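PDB 3FEF: alpha-galacturonidase from Bacillus subtilis, which hydrolyses the alpha-1,4 linkages between galacturonic acid units, as in di-galacturonate, using NAD(+) and manganese as cofactors. Local coordinates for residues Ala19-Ser24 with Lys322-Glu327; Asp90-Val95 with Phe297-Arg302; Phe207-Lys212 with Lys383-Leu388. All coordinates share one frame; numbering follows the deposited sequence.

Overall arrangement
The six segments come along the chain in the order 19-24, 90-95, 207-212, 297-302, 322-327 and 383-388, so interaction 2 is nested inside interaction 1, and interaction 3 crosses both. Interactions 1 and 2, with centres about 24 Å apart, each join the nucleotide-binding Rossmann part to the C-terminal domain: helix 295-314 packs against helix 88-96, and the loop that follows it meets helix 18-28. Interaction 3 lies within the C-terminal domain, its centre about 30 Å from either of the others, where helix 383-405 covers strand 207-215. The first two thus join the two parts that supply the metal ligands and the probable NAD(+) region, while the third is buried packing beside a metal ligand.

Interaction 1 (Ala19-Ser24 with Lys322-Glu327); sequences ARSLMS and KASGEE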
loop_
_atom_site.group_PDB
_atom_site.type_symbol
_atom_site.label_atom_id
_atom_site.label_comp_id
_atom_site.label_asym_id
_atom_site.label_seq_id
_atom_site.Cartn_x
_atom_site.Cartn_y
_atom_site.Cartn_z
ATOM N N ALA A 19 -19.872 8.651 -33.338
ATOM C CA ALA A 19 -20.588 9.935 -33.499
ATOM C C ALA A 19 -22.069 9.748 -33.879
ATOM O O ALA A 19 -22.941 10.420 -33.344
ATOM C CB ALA A 19 -19.875 10.856 -34.513
ATOM N N ARG A 20 -22.335 8.829 -34.796
ATOM C CA ARG A 20 -23.697 8.522 -35.250
ATOM C C ARG A 20 -24.555 7.970 -34.114
ATOM O O ARG A 20 -25.679 8.420 -33.884
ATOM C CB ARG A 20 -23.665 7.489 -36.381
ATOM C CG ARG A 20 -23.090 8.002 -37.666
ATOM C CD ARG A 20 -23.900 9.164 -38.196
ATOM N NE ARG A 20 -23.117 9.887 -39.182
ATOM C CZ ARG A 20 -22.948 9.471 -40.430
ATOM N NH1 ARG A 20 -23.542 8.353 -40.828
ATOM N NH2 ARG A 20 -22.190 10.172 -41.275
ATOM N N SER A 21 -24.011 6.993 -33.410
ATOM C CA SER A 21 -24.675 6.423 -32.254
ATOM C C SER A 21 -24.973 7.496 -31.197
ATOM O O SER A 21 -26.070 7.564 -30.645
ATOM C CB SER A 21 -23.828 5.292 -31.679
ATOM O OG SER A 21 -23.673 5.476 -30.282
ATOM N N LEU A 22 -24.004 8.360 -30.935
ATOM C CA LEU A 22 -24.249 9.488 -30.053
ATOM C C LEU A 22 -25.409 10.354 -30.573
ATOM O O LEU A 22 -26.275 10.777 -29.812
ATOM C CB LEU A 22 -22.980 10.329 -29.904
ATOM C CG LEU A 22 -23.188 11.731 -29.339
ATOM C CD1 LEU A 22 -23.428 11.672 -27.834
ATOM C CD2 LEU A 22 -22.013 12.658 -29.690
HETATM N N MSE A 23 -25.424 10.630 -31.869
HETATM C CA MSE A 23 -26.475 11.480 -32.437
HETATM C C MSE A 23 -27.868 10.882 -32.255
HETATM O O MSE A 23 -28.797 11.563 -31.818
HETATM C CB MSE A 23 -26.207 11.746 -33.915
HETATM C CG MSE A 23 -25.006 12.622 -34.141
HETATM SE SE MSE A 23 -24.550 12.816 -36.036
HETATM C CE MSE A 23 -22.672 13.251 -35.766
ATOM N N SER A 24 -28.005 9.607 -32.592
ATOM C CA SER A 24 -29.263 8.903 -32.367
ATOM C C SER A 24 -29.726 9.029 -30.932
ATOM O O SER A 24 -30.885 9.351 -30.673
ATOM C CB SER A 24 -29.145 7.437 -32.761
ATOM O OG SER A 24 -28.942 7.350 -34.164
ATOM N N LYS A 322 -33.453 6.357 -32.937
ATOM C CA LYS A 322 -33.595 5.067 -32.278
ATOM C C LYS A 322 -32.434 4.831 -31.302
ATOM O O LYS A 322 -31.290 5.116 -31.621
ATOM C CB LYS A 322 -33.624 3.958 -33.330
ATOM C CG LYS A 322 -34.175 2.639 -32.826
ATOM C CD LYS A 322 -34.266 1.626 -33.954
ATOM C CE LYS A 322 -35.150 0.435 -33.580
ATOM N NZ LYS A 322 -34.401 -0.664 -32.917
ATOM N N ALA A 323 -32.734 4.313 -30.114
ATOM C CA ALA A 323 -31.707 4.078 -29.100
ATOM C C ALA A 323 -30.585 3.183 -29.637
ATOM O O ALA A 323 -30.848 2.134 -30.219
ATOM C CB ALA A 323 -32.334 3.467 -27.840
ATOM N N SER A 324 -29.339 3.604 -29.444
ATOM C CA SER A 324 -28.180 2.873 -29.975
ATOM C C SER A 324 -27.831 1.613 -29.184
ATOM O O SER A 324 -27.163 0.715 -29.694
ATOM C CB SER A 324 -26.950 3.782 -30.016
ATOM O OG SER A 324 -26.502 4.056 -28.695
ATOM N N GLY A 325 -28.259 1.544 -27.932
ATOM C CA GLY A 325 -27.775 0.487 -27.054
ATOM C C GLY A 325 -26.549 0.929 -26.269
ATOM O O GLY A 325 -26.101 0.228 -25.370
ATOM N N GLU A 326 -26.007 2.099 -26.595
ATOM C CA GLU A 326 -24.829 2.625 -25.879
ATOM C C GLU A 326 -25.260 3.379 -24.627
ATOM O O GLU A 326 -26.415 3.743 -24.511
ATOM C CB GLU A 326 -24.008 3.537 -26.794
ATOM C CG GLU A 326 -23.476 2.828 -28.034
ATOM C CD GLU A 326 -22.660 1.573 -27.701
ATOM O OE1 GLU A 326 -22.250 1.404 -26.531
ATOM O OE2 GLU A 326 -22.428 0.753 -28.620
ATOM N N GLU A 327 -24.337 3.623 -23.702
ATOM C CA GLU A 327 -24.653 4.367 -22.470
ATOM C C GLU A 327 -24.087 5.799 -22.454
ATOM O O GLU A 327 -24.315 6.567 -21.505
ATOM C CB GLU A 327 -24.187 3.596 -21.226
ATOM C CG GLU A 327 -24.841 2.225 -21.040
ATOM C CD GLU A 327 -26.207 2.276 -20.336
ATOM O OE1 GLU A 327 -26.807 3.366 -20.224
ATOM O OE2 GLU A 327 -26.685 1.208 -19.888
#
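Ser324 OG, which lies against Ser21, is gripped twice, once from its own loop and once from across the contact: it accepts a hydrogen bond from Glu326 N at 2.9 Å, with an N-H...O angle of 157°, and is hydrogen-bonded to Asp25 of helix 18-28, which also carries Ser21. The first of these bonds makes an ST turn. Within it Gly325 has a positive phi of 92°, where any CB would jam against the preceding carbonyl oxygen, and this is why glycine suits the bend. Ser324 OG sits between its own backbone N and carbonyl carbon (chi1 70°), folded back so that Glu326 N can reach it.

Between loop and helix the meeting is by close packing. Ser21 OG comes 3.5 Å from Ser324 OG and an equal 3.5 Å from Glu326 CG. Ser21 CB and Ser324 CB are 3.8 Å apart. One turn on, Ser24 CB rests 3.4 Å from Lys322 O, while its hydroxyl bonds to the carbonyl of Ala320. Small serines let the loop lie this close to the helix.

Glu326, bent at its second side-chain torsion, lays CG beside Ser21 and sends OE2 to a weak hydrogen bond with His170, the probable proton donor. This is consistent with Glu326 being a second-shell neighbour of the active site. Helix 18-28 follows strand 6-11 of the parallel Rossmann sheet, in the region that by similarity binds NAD(+); the loop between helices 295-314 and 328-335 passes along the face of this helix that carries Ser21 and Ser24.

Interaction 2 (Asp90-Val95 with Phe297-Arg302); sequences DMEVDV and FRKQDR. With SO4 (sulfate ion), chain E.
Lys299 NZ reaches Glu92 OE1 at 3.0 Å, a salt bridge that ties two helices together: 88-96 of the Rossmann part and 295-314 of the C-terminal domain. The ammonium meets OE1 almost straight beyond the C-O bond. Both side chains are extended and cross at about a right angle; long, opposite charges suit this place because the helices stay well apart, with Met91 CA and Arg298 CA, the nearest such pair, separated by 9.6 Å. Asp89 forms a second salt bridge with Lys299, so the lysine's charge is shared between two carboxylates at this end of helix 88-96.

Arg298, one residue before, runs roughly at a right angle to the lysine and holds a sulfate ion, probably taken from the crystallisation liquor. Its guanidinium grips the ion with two N-H groups: NH1 to sulfate O2 at 2.8 Å and NH2 to sulfate O4 at 2.9 Å, the latter the straighter bond (160° against 147°). The sulfur lies in the guanidinium plane, at its edge, and Arg271 is hydrogen-bonded to the ion as well. The side chain of Arg298 is about 8 Å from that of Asn147, which by similarity binds substrate, so an anion held here is consistent with a site prepared for the acidic galacturonate chain.

Further out, the contact is van der Waals packing of a selenoether chain on an arginine. Met91, a selenomethionine in the crystal, runs out fully extended (CG anti to the backbone N, chi1 -157°) and crosses Arg298 at about a right angle; Ile295 and Arg118 also touch it. Its SE lies 3.8 Å from Arg298 CD, and its terminal CE lies over one face of the guanidinium, toward the rim, 3.3 Å from Arg298 NE.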
loop_
_atom_site.group_PDB
_atom_site.type_symbol
_atom_site.label_atom_id
_atom_site.label_comp_id
_atom_site.label_asym_id
_atom_site.label_seq_id
_atom_site.Cartn_x
_atom_site.Cartn_y
_atom_site.Cartn_z
ATOM N N ASP A 90 -1.820 2.056 -42.025
ATOM C CA ASP A 90 -1.018 1.727 -40.848
ATOM C C ASP A 90 -1.533 0.439 -40.208
ATOM O O ASP A 90 -0.757 -0.416 -39.781
ATOM C CB ASP A 90 -1.058 2.862 -39.833
ATOM C CG ASP A 90 -0.372 4.108 -40.336
ATOM O OD1 ASP A 90 0.507 3.985 -41.216
ATOM O OD2 ASP A 90 -0.709 5.215 -39.857
HETATM N N MSE A 91 -2.850 0.293 -40.186
HETATM C CA MSE A 91 -3.475 -0.843 -39.528
HETATM C C MSE A 91 -3.199 -2.166 -40.239
HETATM O O MSE A 91 -3.026 -3.206 -39.591
HETATM C CB MSE A 91 -4.977 -0.606 -39.377
HETATM C CG MSE A 91 -5.584 -1.414 -38.267
HETATM SE SE MSE A 91 -7.384 -0.832 -37.779
HETATM C CE MSE A 91 -7.802 -2.333 -36.577
ATOM N N GLU A 92 -3.156 -2.123 -41.568
ATOM C CA GLU A 92 -2.814 -3.284 -42.365
ATOM C C GLU A 92 -1.473 -3.865 -41.895
ATOM O O GLU A 92 -1.287 -5.085 -41.825
ATOM C CB GLU A 92 -2.756 -2.894 -43.844
ATOM C CG GLU A 92 -2.703 -4.069 -44.820
ATOM C CD GLU A 92 -2.875 -3.621 -46.275
ATOM O OE1 GLU A 92 -3.863 -2.906 -46.566
ATOM O OE2 GLU A 92 -2.025 -3.978 -47.126
ATOM N N VAL A 93 -0.541 -2.979 -41.570
ATOM C CA VAL A 93 0.715 -3.369 -40.939
ATOM C C VAL A 93 0.482 -3.894 -39.505
ATOM O O VAL A 93 0.842 -5.020 -39.205
ATOM C CB VAL A 93 1.721 -2.210 -40.936
ATOM C CG1 VAL A 93 3.029 -2.630 -40.247
ATOM C CG2 VAL A 93 1.983 -1.744 -42.372
ATOM N N ASP A 94 -0.138 -3.101 -38.635
ATOM C CA ASP A 94 -0.461 -3.589 -37.282
ATOM C C ASP A 94 -0.991 -5.028 -37.344
ATOM O O ASP A 94 -0.489 -5.927 -36.686
ATOM C CB ASP A 94 -1.553 -2.736 -36.615
ATOM C CG ASP A 94 -1.159 -1.284 -36.436
ATOM O OD1 ASP A 94 0.037 -0.969 -36.561
ATOM O OD2 ASP A 94 -2.052 -0.454 -36.156
ATOM N N VAL A 95 -2.027 -5.227 -38.139
ATOM C CA VAL A 95 -2.784 -6.470 -38.103
ATOM C C VAL A 95 -2.200 -7.611 -38.940
ATOM O O VAL A 95 -2.296 -8.758 -38.542
ATOM C CB VAL A 95 -4.264 -6.215 -38.483
ATOM C CG1 VAL A 95 -5.081 -7.488 -38.376
ATOM C CG2 VAL A 95 -4.848 -5.117 -37.579
ATOM N N PHE A 297 -11.800 -5.829 -44.660
ATOM C CA PHE A 297 -13.153 -5.677 -44.188
ATOM C C PHE A 297 -13.367 -4.237 -43.744
ATOM O O PHE A 297 -14.415 -3.646 -44.012
ATOM C CB PHE A 297 -13.473 -6.624 -43.034
ATOM C CG PHE A 297 -14.814 -6.356 -42.412
ATOM C CD1 PHE A 297 -15.952 -6.978 -42.891
ATOM C CD2 PHE A 297 -14.940 -5.442 -41.384
ATOM C CE1 PHE A 297 -17.195 -6.714 -42.340
ATOM C CE2 PHE A 297 -16.180 -5.169 -40.835
ATOM C CZ PHE A 297 -17.307 -5.809 -41.316
ATOM N N ARG A 298 -12.370 -3.663 -43.079
ATOM C CA ARG A 298 -12.520 -2.313 -42.542
ATOM C C ARG A 298 -12.507 -1.273 -43.634
ATOM O O ARG A 298 -13.144 -0.233 -43.503
ATOM C CB ARG A 298 -11.436 -1.991 -41.492
ATOM C CG ARG A 298 -11.517 -2.895 -40.253
ATOM C CD ARG A 298 -10.504 -2.524 -39.167
ATOM N NE ARG A 298 -10.519 -3.525 -38.105
ATOM C CZ ARG A 298 -11.312 -3.469 -37.044
ATOM N NH1 ARG A 298 -11.278 -4.433 -36.132
ATOM N NH2 ARG A 298 -12.131 -2.449 -36.888
ATOM N N LYS A 299 -11.749 -1.524 -44.697
ATOM C CA LYS A 299 -11.731 -0.580 -45.810
ATOM C C LYS A 299 -13.071 -0.633 -46.526
ATOM O O LYS A 299 -13.678 0.405 -46.804
ATOM C CB LYS A 299 -10.560 -0.848 -46.752
ATOM C CG LYS A 299 -9.234 -0.423 -46.140
ATOM C CD LYS A 299 -8.061 -0.610 -47.081
ATOM C CE LYS A 299 -6.842 0.108 -46.523
ATOM N NZ LYS A 299 -5.567 -0.501 -47.012
ATOM N N GLN A 300 -13.553 -1.849 -46.756
ATOM C CA GLN A 300 -14.868 -2.055 -47.342
ATOM C C GLN A 300 -15.960 -1.407 -46.485
ATOM O O GLN A 300 -16.762 -0.615 -46.978
ATOM C CB GLN A 300 -15.156 -3.549 -47.505
ATOM C CG GLN A 300 -16.534 -3.841 -48.049
ATOM C CD GLN A 300 -16.757 -5.321 -48.334
ATOM O OE1 GLN A 300 -17.876 -5.742 -48.656
ATOM N NE2 GLN A 300 -15.690 -6.123 -48.216
ATOM N N ASP A 301 -15.984 -1.744 -45.200
ATOM C CA ASP A 301 -16.990 -1.179 -44.313
ATOM C C ASP A 301 -16.984 0.338 -44.390
ATOM O O ASP A 301 -18.033 0.976 -44.436
ATOM C CB ASP A 301 -16.756 -1.612 -42.869
ATOM C CG ASP A 301 -17.942 -1.314 -41.987
ATOM O OD1 ASP A 301 -19.087 -1.550 -42.436
ATOM O OD2 ASP A 301 -17.739 -0.837 -40.852
ATOM N N ARG A 302 -15.791 0.918 -44.409
ATOM C CA ARG A 302 -15.687 2.361 -44.431
ATOM C C ARG A 302 -16.311 2.925 -45.702
ATOM O O ARG A 302 -16.934 3.988 -45.679
ATOM C CB ARG A 302 -14.234 2.808 -44.334
ATOM C CG ARG A 302 -14.083 4.292 -44.593
ATOM C CD ARG A 302 -12.692 4.623 -45.064
ATOM N NE ARG A 302 -11.768 4.877 -43.961
ATOM C CZ ARG A 302 -10.442 4.829 -44.081
ATOM N NH1 ARG A 302 -9.898 4.510 -45.251
ATOM N NH2 ARG A 302 -9.664 5.082 -43.035
HETATM S S SO4 E . -14.266 -3.155 -34.153
HETATM O O1 SO4 E . -15.510 -2.847 -34.850
HETATM O O2 SO4 E . -13.667 -4.376 -34.677
HETATM O O3 SO4 E . -14.562 -3.322 -32.737
HETATM O O4 SO4 E . -13.334 -2.048 -34.314
#

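Interaction 3 (Phe207-Lys212 with Lys383-Leu388); sequences FTWITK and KGVEML
Val385 and Trp209 make the central pairing, a CH-pi contact. The methyl CG1 of Val385 stands over one face of the indole, 3.5 Å from the centroid of the five-membered ring and 21° off its normal, and comes within 3.2 Å of Trp209 NE1. The second methyl, CG2, spreads over the six-membered ring, 3.7 Å from Trp209 CZ2. With CG1 anti to the backbone N (chi1 175°), the valine presents both branches to the indole like a fork; valine suits the place because its two methyls, fixed at the CB, can cover both rings of the indole.

Purely apolar touches extend this patch. Phe207 CE2 lies 3.8 Å from Val385 CG1 and 4.2 Å from Leu388 CB, one helical turn further on. Phe207 and Trp209, two residues apart, emerge on the same side of strand 207-210, so they meet the helix together.

The two aromatic rings meet edge to face (T-shaped): the NE1 edge of the indole points at the centre of the Phe207 ring, with Trp209 NE1 3.6 Å from its plane, and the phenyl is further stacked with Phe276. Without the indole, as with an alanine here, a gap would probably open beneath both methyls of Val385, and the phenyl of Phe207 would be freer to turn.

The axes of strand 207-210 and helix segment 383-388 come within 10.6 Å and run nearly antiparallel, at 159°. Elsewhere on the same helix, Met387 packs on Ala398 of a second subunit. Helix 383-405 laid over the antiparallel sheet is part of the family 4 C-terminal domain, which is of the LDH_C clan, here beside the metal ligand His206.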
loop_
_atom_site.group_PDB
_atom_site.type_symbol
_atom_site.label_atom_id
_atom_site.label_comp_id
_atom_site.label_asym_id
_atom_site.label_seq_id
_atom_site.Cartn_x
_atom_site.Cartn_y
_atom_site.Cartn_z
ATOM N N PHE A 207 -10.822 -7.568 -21.812
ATOM C CA PHE A 207 -10.419 -8.725 -21.010
ATOM C C PHE A 207 -11.095 -8.577 -19.636
ATOM O O PHE A 207 -10.432 -8.524 -18.598
ATOM C CB PHE A 207 -8.897 -8.766 -20.862
ATOM C CG PHE A 207 -8.351 -10.108 -20.398
ATOM C CD1 PHE A 207 -8.614 -11.276 -21.122
ATOM C CD2 PHE A 207 -7.563 -10.194 -19.254
ATOM C CE1 PHE A 207 -8.106 -12.512 -20.703
ATOM C CE2 PHE A 207 -7.062 -11.416 -18.830
ATOM C CZ PHE A 207 -7.334 -12.582 -19.564
ATOM N N THR A 208 -12.424 -8.474 -19.680
ATOM C CA THR A 208 -13.279 -8.288 -18.532
ATOM C C THR A 208 -13.948 -9.595 -18.120
ATOM O O THR A 208 -14.218 -10.462 -18.956
ATOM C CB THR A 208 -14.405 -7.286 -18.861
ATOM O OG1 THR A 208 -14.827 -7.510 -20.211
ATOM C CG2 THR A 208 -13.913 -5.854 -18.737
ATOM N N TRP A 209 -14.233 -9.720 -16.825
ATOM C CA TRP A 209 -14.736 -10.961 -16.277
ATOM C C TRP A 209 -15.859 -10.692 -15.300
ATOM O O TRP A 209 -15.852 -9.700 -14.558
ATOM C CB TRP A 209 -13.600 -11.718 -15.572
ATOM C CG TRP A 209 -12.518 -12.081 -16.546
ATOM C CD1 TRP A 209 -11.580 -11.243 -17.083
ATOM C CD2 TRP A 209 -12.281 -13.375 -17.118
ATOM N NE1 TRP A 209 -10.777 -11.938 -17.957
ATOM C CE2 TRP A 209 -11.181 -13.248 -17.993
ATOM C CE3 TRP A 209 -12.895 -14.625 -16.975
ATOM C CZ2 TRP A 209 -10.683 -14.323 -18.727
ATOM C CZ3 TRP A 209 -12.398 -15.699 -17.702
ATOM C CH2 TRP A 209 -11.306 -15.546 -18.566
ATOM N N ILE A 210 -16.810 -11.607 -15.272
ATOM C CA ILE A 210 -17.919 -11.494 -14.361
ATOM C C ILE A 210 -17.792 -12.586 -13.340
ATOM O O ILE A 210 -17.850 -13.774 -13.664
ATOM C CB ILE A 210 -19.268 -11.590 -15.125
ATOM C CG1 ILE A 210 -19.386 -10.407 -16.086
ATOM C CG2 ILE A 210 -20.428 -11.648 -14.140
ATOM C CD1 ILE A 210 -20.585 -10.501 -17.138
ATOM N N THR A 211 -17.608 -12.181 -12.090
ATOM C CA THR A 211 -17.397 -13.131 -11.009
ATOM C C THR A 211 -18.684 -13.344 -10.190
ATOM O O THR A 211 -18.779 -14.280 -9.404
ATOM C CB THR A 211 -16.283 -12.622 -10.088
ATOM O OG1 THR A 211 -16.642 -11.323 -9.607
ATOM C CG2 THR A 211 -14.997 -12.493 -10.857
ATOM N N LYS A 212 -19.662 -12.461 -10.370
ATOM C CA LYS A 212 -20.969 -12.619 -9.742
ATOM C C LYS A 212 -21.980 -12.007 -10.688
ATOM O O LYS A 212 -21.690 -11.011 -11.358
ATOM C CB LYS A 212 -21.063 -11.875 -8.403
ATOM C CG LYS A 212 -19.961 -12.146 -7.401
ATOM C CD LYS A 212 -19.885 -10.970 -6.413
ATOM C CE LYS A 212 -18.819 -11.178 -5.346
ATOM N NZ LYS A 212 -18.362 -9.880 -4.738
ATOM N N LYS A 383 -7.295 -16.336 -10.122
ATOM C CA LYS A 383 -5.852 -16.182 -10.026
ATOM C C LYS A 383 -5.151 -16.278 -11.398
ATOM O O LYS A 383 -4.297 -15.434 -11.743
ATOM C CB LYS A 383 -5.286 -17.187 -9.019
ATOM C CG LYS A 383 -3.760 -17.153 -8.895
ATOM C CD LYS A 383 -3.273 -15.825 -8.371
ATOM C CE LYS A 383 -3.848 -15.554 -6.982
ATOM N NZ LYS A 383 -3.590 -14.122 -6.621
ATOM N N GLY A 384 -5.546 -17.264 -12.201
ATOM C CA GLY A 384 -4.998 -17.393 -13.560
ATOM C C GLY A 384 -5.222 -16.149 -14.414
ATOM O O GLY A 384 -4.368 -15.745 -15.206
ATOM N N VAL A 385 -6.387 -15.544 -14.251
ATOM C CA VAL A 385 -6.766 -14.382 -15.052
ATOM C C VAL A 385 -6.003 -13.170 -14.561
ATOM O O VAL A 385 -5.588 -12.332 -15.348
ATOM C CB VAL A 385 -8.289 -14.136 -14.960
ATOM C CG1 VAL A 385 -8.685 -12.867 -15.685
ATOM C CG2 VAL A 385 -9.013 -15.320 -15.551
ATOM N N GLU A 386 -5.809 -13.097 -13.246
ATOM C CA GLU A 386 -5.100 -11.981 -12.632
ATOM C C GLU A 386 -3.606 -11.998 -13.022
ATOM O O GLU A 386 -2.995 -10.956 -13.249
ATOM C CB GLU A 386 -5.295 -12.031 -11.105
ATOM C CG GLU A 386 -4.410 -11.115 -10.292
ATOM C CD GLU A 386 -4.473 -11.448 -8.808
ATOM O OE1 GLU A 386 -5.540 -11.275 -8.162
ATOM O OE2 GLU A 386 -3.448 -11.898 -8.276
HETATM N N MSE A 387 -3.027 -13.179 -13.129
HETATM C CA MSE A 387 -1.660 -13.290 -13.634
HETATM C C MSE A 387 -1.545 -12.764 -15.067
HETATM O O MSE A 387 -0.631 -12.012 -15.409
HETATM C CB MSE A 387 -1.177 -14.741 -13.561
HETATM C CG MSE A 387 -0.983 -15.264 -12.143
HETATM SE SE MSE A 387 -1.072 -17.231 -12.076
HETATM C CE MSE A 387 0.293 -17.593 -13.418
ATOM N N LEU A 388 -2.483 -13.146 -15.922
ATOM C CA LEU A 388 -2.445 -12.622 -17.275
ATOM C C LEU A 388 -2.659 -11.098 -17.300
ATOM O O LEU A 388 -1.985 -10.370 -18.051
ATOM C CB LEU A 388 -3.457 -13.363 -18.160
ATOM C CG LEU A 388 -2.978 -14.752 -18.605
ATOM C CD1 LEU A 388 -4.154 -15.672 -18.971
ATOM C CD2 LEU A 388 -1.962 -14.637 -19.758
#